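SusD superfamily protein (PDB 3JQ0) probably binds nutrient glycans at the outer membrane of Bacteroides vulgatus, as SusD-family proteins do, although its own ligand is not known. Local coordinates at residues E97-Q100 / N101-G105; Q161-E164 / N165-S169; I82-M85 / I86-T90. All blocks are in the same frame, centred on the assembly; numbering follows the deposited sequence. Where two conformers were deposited one is given.

Overall arrangement
The three contacts are each a short run of one helix, interaction 2 running off its end, and the helices follow one another: interaction 3 on 75-91, interaction 1 on 97-122, interaction 2 on 149-167. Interaction 1 touches both others, meeting S163 through G105 and T89 through Q100, while interactions 2 and 3 stay about 8 Å apart at their nearest atoms. Interaction 3 is the most buried, with one isoleucine pair and threonine hydroxyls turned back onto the backbone. Interactions 1 and 2 are only partly buried, and each carries a water-bridged pair of polar side chains, interaction 1 at the start of its helix, interaction 2 at the end of its own.

Interaction 1: residues E97-Q100 / N101-G105; sequences EATQ and NYYLG
T99 lays its methyl CG2 against the ring of Y103 one turn on, 3.6 Å from CE2, the two side chains running side by side in the same direction. A chi1 of -70° puts T99 OG1 beside the backbone N and CG2 anti to it, and the methyl faces along the helix to the ring, while OG1 turns back and hydrogen-bonds to T96 OG1. The same tyrosine ring also passes close to T99 O, its CD2 at 3.4 Å, and its hydroxyl bonds to T13 OG1.

A second pair, E97 and N101, also runs in parallel: E97 CG lies 3.6 Å from N101 ND2, and the carboxylate and amide planes are only 15° apart. At the other end of the N101 amide a water ties two neighbours together, giving one hydrogen to Q100 OE1 at 2.6 Å and the other to N101 OD1 at 2.8 Å. Q100 is held at both ends of its amide, since NE2 donates to T89 O. Under these side chains run regular alpha-helical bonds, such as L104 N to Q100 O at 3.0 Å.

This is the first part of helix 97-122, which touches three others. Y103 packs on M85 and T89 of helix 75-91 and on F12 and N16 of helix 9-25, whereas Y102 meets F167 of helix 149-167 edge-to-face.

Interaction 2: residues Q161-E164 / N165-S169; sequences QASE and NAFGS
Across N165-Q161 through G168-E164 the backbone keeps its i to i+4 hydrogen bonds until G168 leaves helical angles with a positive phi of 61°, so this is the C-terminal end of helix 149-167, terminated at a glycine. The last of the four, G168 N to E164 O, is 2.9 Å long and bent at the hydrogen to 145°. A water also gives a hydrogen to E164 O and another to G168 O, tying the final turn to the glycine that follows it.

Q161 and N165 lie alongside each other, pointing the same way, with Q161 CG 3.7 Å from N165 ND2 and their amide planes 29° apart. E164 comes at N165 from a different direction, crossing it at an angle. Its CG sits between its own backbone N and carbonyl carbon (chi1 71°), which brings that carbon to 3.2 Å from N165 N. The carboxylate has several partners: OE1 makes a salt bridge to K189 NZ and accepts a hydrogen bond from Q186 NE2, which probably favours its negative charge.

On the buried side, F167 packs against A182 and T185 of helix 182-199. S163 OG lies 3.5 Å from F167 CE2 while hydrogen-bonding to G105 O and to T185 OG1. One water reaches both E164 OE2, at 2.7 Å, and N165 OD1, at 2.8 Å.

Interaction 3: residues I82-M85 / I86-T90; sequences INQM and IAKTT
M85, a selenomethionine here, climbs over T89 of the next turn. Its CB sits 3.2 Å from I86 N, simply the neighbouring peptide. CG, anti to the backbone N, comes to 3.8 Å from T89 OG1. There the chain bends at chi2 (71°) and turns along the helix, so SE passes T89 OG1 at 3.6 Å and the methyl CE ends 3.4 Å from the same oxygen. The two side chains cross rather than run parallel. Beyond T89, M85 packs on F15 and L19 of helix 9-25.

The hydroxyl that M85 brushes is itself engaged: T89 OG1 donates to M85 O at 2.8 Å. That carbonyl oxygen also takes the ordinary helical bond from T89 N, and the two donors reach it from opposite faces of its plane. The buried hydroxyl of T89 thus finds its acceptor within its own helix. T90 repeats the pattern one residue later, its OG1 and N both bonding to I86 O.

I86 supplies the apolar link to the turn before. Its CD1 meets I82 CG2 at 3.9 Å, the two side chains crossing at an angle, and beyond this pair it packs on A107, Y108 and R111 of helix 97-122. N83 serves polar partners instead, its OD1 accepting from R111 NH1 and its ND2 donating to the carbonyls of D130 and Y128.

Threonine hydroxyls folded back onto the i-4 carbonyl are a familiar feature of alpha-helices. Here they belong to helix 75-91, packed against helices 9-25 and 97-122 in the helical, TPR-like part of the SusD fold.

Interaction 1: residues E97-Q100 / N101-G105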
loop_
_atom_site.group_PDB
_atom_site.type_symbol
_atom_site.label_atom_id
_atom_site.label_comp_id
_atom_site.label_asym_id
_atom_site.label_seq_id
_atom_site.Cartn_x
_atom_site.Cartn_y
_atom_site.Cartn_z
ATOM N N GLU A 97 -7.085 22.773 -24.264
ATOM C CA GLU A 97 -7.212 23.109 -22.861
ATOM C C GLU A 97 -7.475 21.879 -21.994
ATOM O O GLU A 97 -6.819 21.723 -20.940
ATOM C CB GLU A 97 -8.339 24.130 -22.680
ATOM C CG GLU A 97 -8.402 24.705 -21.287
ATOM C CD GLU A 97 -9.378 25.853 -21.207
ATOM O OE1 GLU A 97 -10.583 25.606 -21.455
ATOM O OE2 GLU A 97 -8.926 26.981 -20.907
ATOM N N ALA A 98 -8.427 21.018 -22.370
ATOM C CA ALA A 98 -8.764 19.831 -21.550
ATOM C C ALA A 98 -7.569 18.882 -21.438
ATOM O O ALA A 98 -7.319 18.307 -20.373
ATOM C CB ALA A 98 -9.974 19.063 -22.079
ATOM N N THR A 99 -6.818 18.728 -22.519
ATOM C CA THR A 99 -5.659 17.820 -22.512
ATOM C C THR A 99 -4.532 18.377 -21.655
ATOM O O THR A 99 -3.943 17.667 -20.851
ATOM C CB THR A 99 -5.250 17.491 -23.948
ATOM O OG1 THR A 99 -6.272 16.661 -24.508
ATOM C CG2 THR A 99 -3.912 16.729 -24.010
ATOM N N GLN A 100 -4.235 19.650 -21.849
ATOM C CA GLN A 100 -3.241 20.373 -21.077
ATOM C C GLN A 100 -3.573 20.280 -19.568
ATOM O O GLN A 100 -2.720 19.916 -18.726
ATOM C CB GLN A 100 -3.177 21.827 -21.541
ATOM C CG GLN A 100 -2.150 22.664 -20.846
ATOM C CD GLN A 100 -2.201 24.139 -21.262
ATOM O OE1 GLN A 100 -3.296 24.694 -21.507
ATOM N NE2 GLN A 100 -1.045 24.768 -21.320
ATOM N N ASN A 101 -4.809 20.587 -19.212
ATOM C CA ASN A 101 -5.233 20.545 -17.814
ATOM C C ASN A 101 -5.115 19.152 -17.226
ATOM O O ASN A 101 -4.765 19.001 -16.062
ATOM C CB ASN A 101 -6.649 21.110 -17.685
ATOM C CG ASN A 101 -6.696 22.636 -17.810
ATOM O OD1 ASN A 101 -5.689 23.317 -17.667
ATOM N ND2 ASN A 101 -7.904 23.170 -18.018
ATOM N N TYR A 102 -5.489 18.141 -17.996
ATOM C CA TYR A 102 -5.448 16.784 -17.480
ATOM C C TYR A 102 -3.999 16.402 -17.140
ATOM O O TYR A 102 -3.722 15.827 -16.092
ATOM C CB TYR A 102 -6.071 15.756 -18.445
ATOM C CG TYR A 102 -6.593 14.533 -17.705
ATOM C CD1 TYR A 102 -7.835 14.566 -17.054
ATOM C CD2 TYR A 102 -5.813 13.390 -17.549
ATOM C CE1 TYR A 102 -8.309 13.512 -16.358
ATOM C CE2 TYR A 102 -6.293 12.296 -16.827
ATOM C CZ TYR A 102 -7.529 12.381 -16.230
ATOM O OH TYR A 102 -7.996 11.302 -15.507
ATOM N N TYR A 103 -3.071 16.710 -18.047
ATOM C CA TYR A 103 -1.667 16.411 -17.779
ATOM C C TYR A 103 -1.166 17.162 -16.542
ATOM O O TYR A 103 -0.424 16.584 -15.746
ATOM C CB TYR A 103 -0.769 16.761 -18.943
ATOM C CG TYR A 103 -0.834 15.890 -20.175
ATOM C CD1 TYR A 103 -0.909 14.518 -20.103
ATOM C CD2 TYR A 103 -0.775 16.458 -21.432
ATOM C CE1 TYR A 103 -0.918 13.755 -21.210
ATOM C CE2 TYR A 103 -0.827 15.701 -22.542
ATOM C CZ TYR A 103 -0.889 14.346 -22.456
ATOM O OH TYR A 103 -0.877 13.526 -23.581
ATOM N N LEU A 104 -1.549 18.421 -16.358
ATOM C CA LEU A 104 -1.125 19.174 -15.197
ATOM C C LEU A 104 -1.743 18.563 -13.936
ATOM O O LEU A 104 -1.048 18.458 -12.913
ATOM C CB LEU A 104 -1.474 20.653 -15.350
ATOM C CG LEU A 104 -0.656 21.412 -16.390
ATOM C CD1 LEU A 104 -1.174 22.846 -16.621
ATOM C CD2 LEU A 104 0.802 21.428 -16.020
ATOM N N GLY A 105 -3.012 18.146 -14.007
ATOM C CA GLY A 105 -3.628 17.504 -12.846
ATOM C C GLY A 105 -2.817 16.285 -12.448
ATOM O O GLY A 105 -2.500 16.070 -11.255
HETATM O O HOH W 1 -4.989 25.311 -19.573
#

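Interaction 2: residues Q161-E164 / N165-S169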
loop_
_atom_site.group_PDB
_atom_site.type_symbol
_atom_site.label_atom_id
_atom_site.label_comp_id
_atom_site.label_asym_id
_atom_site.label_seq_id
_atom_site.Cartn_x
_atom_site.Cartn_y
_atom_site.Cartn_z
ATOM N N GLN A 161 -3.569 21.331 -4.408
ATOM C CA GLN A 161 -4.471 22.386 -4.874
ATOM C C GLN A 161 -4.309 22.594 -6.383
ATOM O O GLN A 161 -5.284 22.725 -7.099
ATOM C CB GLN A 161 -4.213 23.676 -4.071
ATOM C CG GLN A 161 -5.032 24.897 -4.500
ATOM C CD GLN A 161 -4.576 26.129 -3.725
ATOM O OE1 GLN A 161 -3.382 26.493 -3.751
ATOM N NE2 GLN A 161 -5.483 26.754 -3.036
ATOM N N ALA A 162 -3.064 22.688 -6.853
ATOM C CA ALA A 162 -2.810 22.872 -8.276
ATOM C C ALA A 162 -3.411 21.725 -9.090
ATOM O O ALA A 162 -4.008 21.912 -10.157
ATOM C CB ALA A 162 -1.331 23.043 -8.566
ATOM N N SER A 163 -3.243 20.500 -8.583
ATOM C CA SER A 163 -3.758 19.312 -9.263
ATOM C C SER A 163 -5.284 19.355 -9.362
ATOM O O SER A 163 -5.854 19.179 -10.445
ATOM C CB SER A 163 -3.305 18.067 -8.520
ATOM O OG SER A 163 -3.872 16.896 -9.130
ATOM N N GLU A 164 -5.943 19.536 -8.224
ATOM C CA GLU A 164 -7.412 19.488 -8.209
ATOM C C GLU A 164 -7.977 20.632 -9.038
ATOM O O GLU A 164 -9.012 20.470 -9.692
ATOM C CB GLU A 164 -7.962 19.442 -6.798
ATOM C CG GLU A 164 -7.836 20.703 -6.024
ATOM C CD GLU A 164 -8.250 20.573 -4.560
ATOM O OE1 GLU A 164 -8.870 19.586 -4.143
ATOM O OE2 GLU A 164 -8.020 21.568 -3.836
ATOM N N ASN A 165 -7.314 21.788 -9.020
ATOM C CA ASN A 165 -7.789 22.907 -9.829
ATOM C C ASN A 165 -7.658 22.639 -11.314
ATOM O O ASN A 165 -8.530 22.992 -12.100
ATOM C CB ASN A 165 -7.033 24.174 -9.454
ATOM C CG ASN A 165 -7.469 24.773 -8.152
ATOM O OD1 ASN A 165 -8.456 24.325 -7.548
ATOM N ND2 ASN A 165 -6.705 25.765 -7.672
ATOM N N ALA A 166 -6.568 21.989 -11.710
ATOM C CA ALA A 166 -6.367 21.620 -13.128
ATOM C C ALA A 166 -7.429 20.589 -13.578
ATOM O O ALA A 166 -7.987 20.722 -14.661
ATOM C CB ALA A 166 -4.964 21.068 -13.351
ATOM N N PHE A 167 -7.687 19.554 -12.775
ATOM C CA PHE A 167 -8.690 18.562 -13.175
ATOM C C PHE A 167 -10.089 19.180 -13.165
ATOM O O PHE A 167 -10.934 18.770 -13.988
ATOM C CB PHE A 167 -8.665 17.387 -12.210
ATOM C CG PHE A 167 -7.519 16.411 -12.379
ATOM C CD1 PHE A 167 -7.274 15.793 -13.590
ATOM C CD2 PHE A 167 -6.742 16.059 -11.295
ATOM C CE1 PHE A 167 -6.283 14.833 -13.710
ATOM C CE2 PHE A 167 -5.753 15.096 -11.421
ATOM C CZ PHE A 167 -5.540 14.477 -12.626
ATOM N N GLY A 168 -10.356 20.057 -12.212
ATOM C CA GLY A 168 -11.708 20.560 -12.060
ATOM C C GLY A 168 -12.707 19.454 -11.739
ATOM O O GLY A 168 -12.415 18.486 -11.035
ATOM N N SER A 169 -13.832 19.645 -12.403
ATOM C CA SER A 169 -14.933 18.761 -12.323
ATOM C C SER A 169 -14.782 17.520 -13.202
ATOM O O SER A 169 -15.696 16.711 -13.262
ATOM C CB SER A 169 -16.218 19.498 -12.688
ATOM O OG SER A 169 -16.129 20.157 -13.934
HETATM O O HOH W 2 -10.564 18.177 -9.130
HETATM O O HOH W 3 -8.715 24.006 -4.781
#

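Interaction 3: residues I82-M85 / I86-T90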
loop_
_atom_site.group_PDB
_atom_site.type_symbol
_atom_site.label_atom_id
_atom_site.label_comp_id
_atom_site.label_asym_id
_atom_site.label_seq_id
_atom_site.Cartn_x
_atom_site.Cartn_y
_atom_site.Cartn_z
ATOM N N ILE A 82 9.001 14.929 -13.580
ATOM C CA ILE A 82 7.685 15.517 -13.382
ATOM C C ILE A 82 7.802 17.044 -13.526
ATOM O O ILE A 82 6.941 17.705 -14.122
ATOM C CB ILE A 82 7.079 15.127 -12.008
ATOM C CG1 ILE A 82 6.812 13.615 -11.920
ATOM C CG2 ILE A 82 5.809 15.929 -11.768
ATOM C CD1 ILE A 82 6.531 13.108 -10.506
ATOM N N ASN A 83 8.822 17.612 -12.889
ATOM C CA ASN A 83 9.022 19.061 -12.959
ATOM C C ASN A 83 9.172 19.569 -14.391
ATOM O O ASN A 83 8.617 20.605 -14.780
ATOM C CB ASN A 83 10.229 19.460 -12.137
ATOM C CG ASN A 83 10.038 19.221 -10.628
ATOM O OD1 ASN A 83 8.924 19.047 -10.134
ATOM N ND2 ASN A 83 11.135 19.213 -9.896
ATOM N N GLN A 84 9.883 18.810 -15.205
ATOM C CA GLN A 84 9.959 19.083 -16.634
ATOM C C GLN A 84 8.590 19.022 -17.326
ATOM O O GLN A 84 8.232 19.942 -18.069
ATOM C CB GLN A 84 10.934 18.105 -17.272
ATOM C CG GLN A 84 11.132 18.297 -18.760
ATOM C CD GLN A 84 12.160 17.376 -19.365
ATOM O OE1 GLN A 84 12.772 16.553 -18.670
ATOM N NE2 GLN A 84 12.335 17.489 -20.673
HETATM N N MSE A 85 7.815 17.961 -17.064
HETATM C CA MSE A 85 6.485 17.888 -17.638
HETATM C C MSE A 85 5.642 19.094 -17.249
HETATM O O MSE A 85 4.914 19.647 -18.075
HETATM C CB MSE A 85 5.778 16.593 -17.198
HETATM C CG MSE A 85 4.416 16.363 -17.774
HETATM SE SE MSE A 85 4.521 15.945 -19.661
HETATM C CE MSE A 85 2.601 15.696 -19.986
ATOM N N ILE A 86 5.688 19.504 -15.979
ATOM C CA ILE A 86 4.904 20.654 -15.537
ATOM C C ILE A 86 5.275 21.905 -16.352
ATOM O O ILE A 86 4.405 22.642 -16.855
ATOM C CB ILE A 86 5.040 20.925 -14.017
ATOM C CG1 ILE A 86 4.375 19.796 -13.225
ATOM C CG2 ILE A 86 4.440 22.307 -13.629
ATOM C CD1 ILE A 86 4.776 19.730 -11.752
ATOM N N ALA A 87 6.565 22.147 -16.462
ATOM C CA ALA A 87 7.004 23.343 -17.202
ATOM C C ALA A 87 6.595 23.301 -18.676
ATOM O O ALA A 87 6.008 24.266 -19.205
ATOM C CB ALA A 87 8.482 23.501 -17.085
ATOM N N LYS A 88 6.874 22.191 -19.349
ATOM C CA LYS A 88 6.554 22.073 -20.771
ATOM C C LYS A 88 5.065 22.122 -21.079
ATOM O O LYS A 88 4.642 22.723 -22.061
ATOM C CB LYS A 88 7.175 20.836 -21.409
ATOM C CG LYS A 88 8.659 20.743 -21.269
ATOM C CD LYS A 88 9.398 21.926 -21.912
ATOM C CE LYS A 88 10.923 21.761 -21.841
ATOM N NZ LYS A 88 11.623 22.892 -22.578
ATOM N N THR A 89 4.272 21.499 -20.211
ATOM C CA THR A 89 2.831 21.471 -20.390
ATOM C C THR A 89 2.228 22.845 -20.084
ATOM O O THR A 89 1.274 23.253 -20.743
ATOM C CB THR A 89 2.209 20.374 -19.526
ATOM O OG1 THR A 89 2.813 19.116 -19.871
ATOM C CG2 THR A 89 0.708 20.260 -19.701
ATOM N N THR A 90 2.749 23.529 -19.076
ATOM C CA THR A 90 2.238 24.883 -18.744
ATOM C C THR A 90 2.519 25.845 -19.920
ATOM O O THR A 90 1.655 26.663 -20.297
ATOM C CB THR A 90 2.854 25.409 -17.445
ATOM O OG1 THR A 90 2.506 24.522 -16.380
ATOM C CG2 THR A 90 2.359 26.846 -17.096
#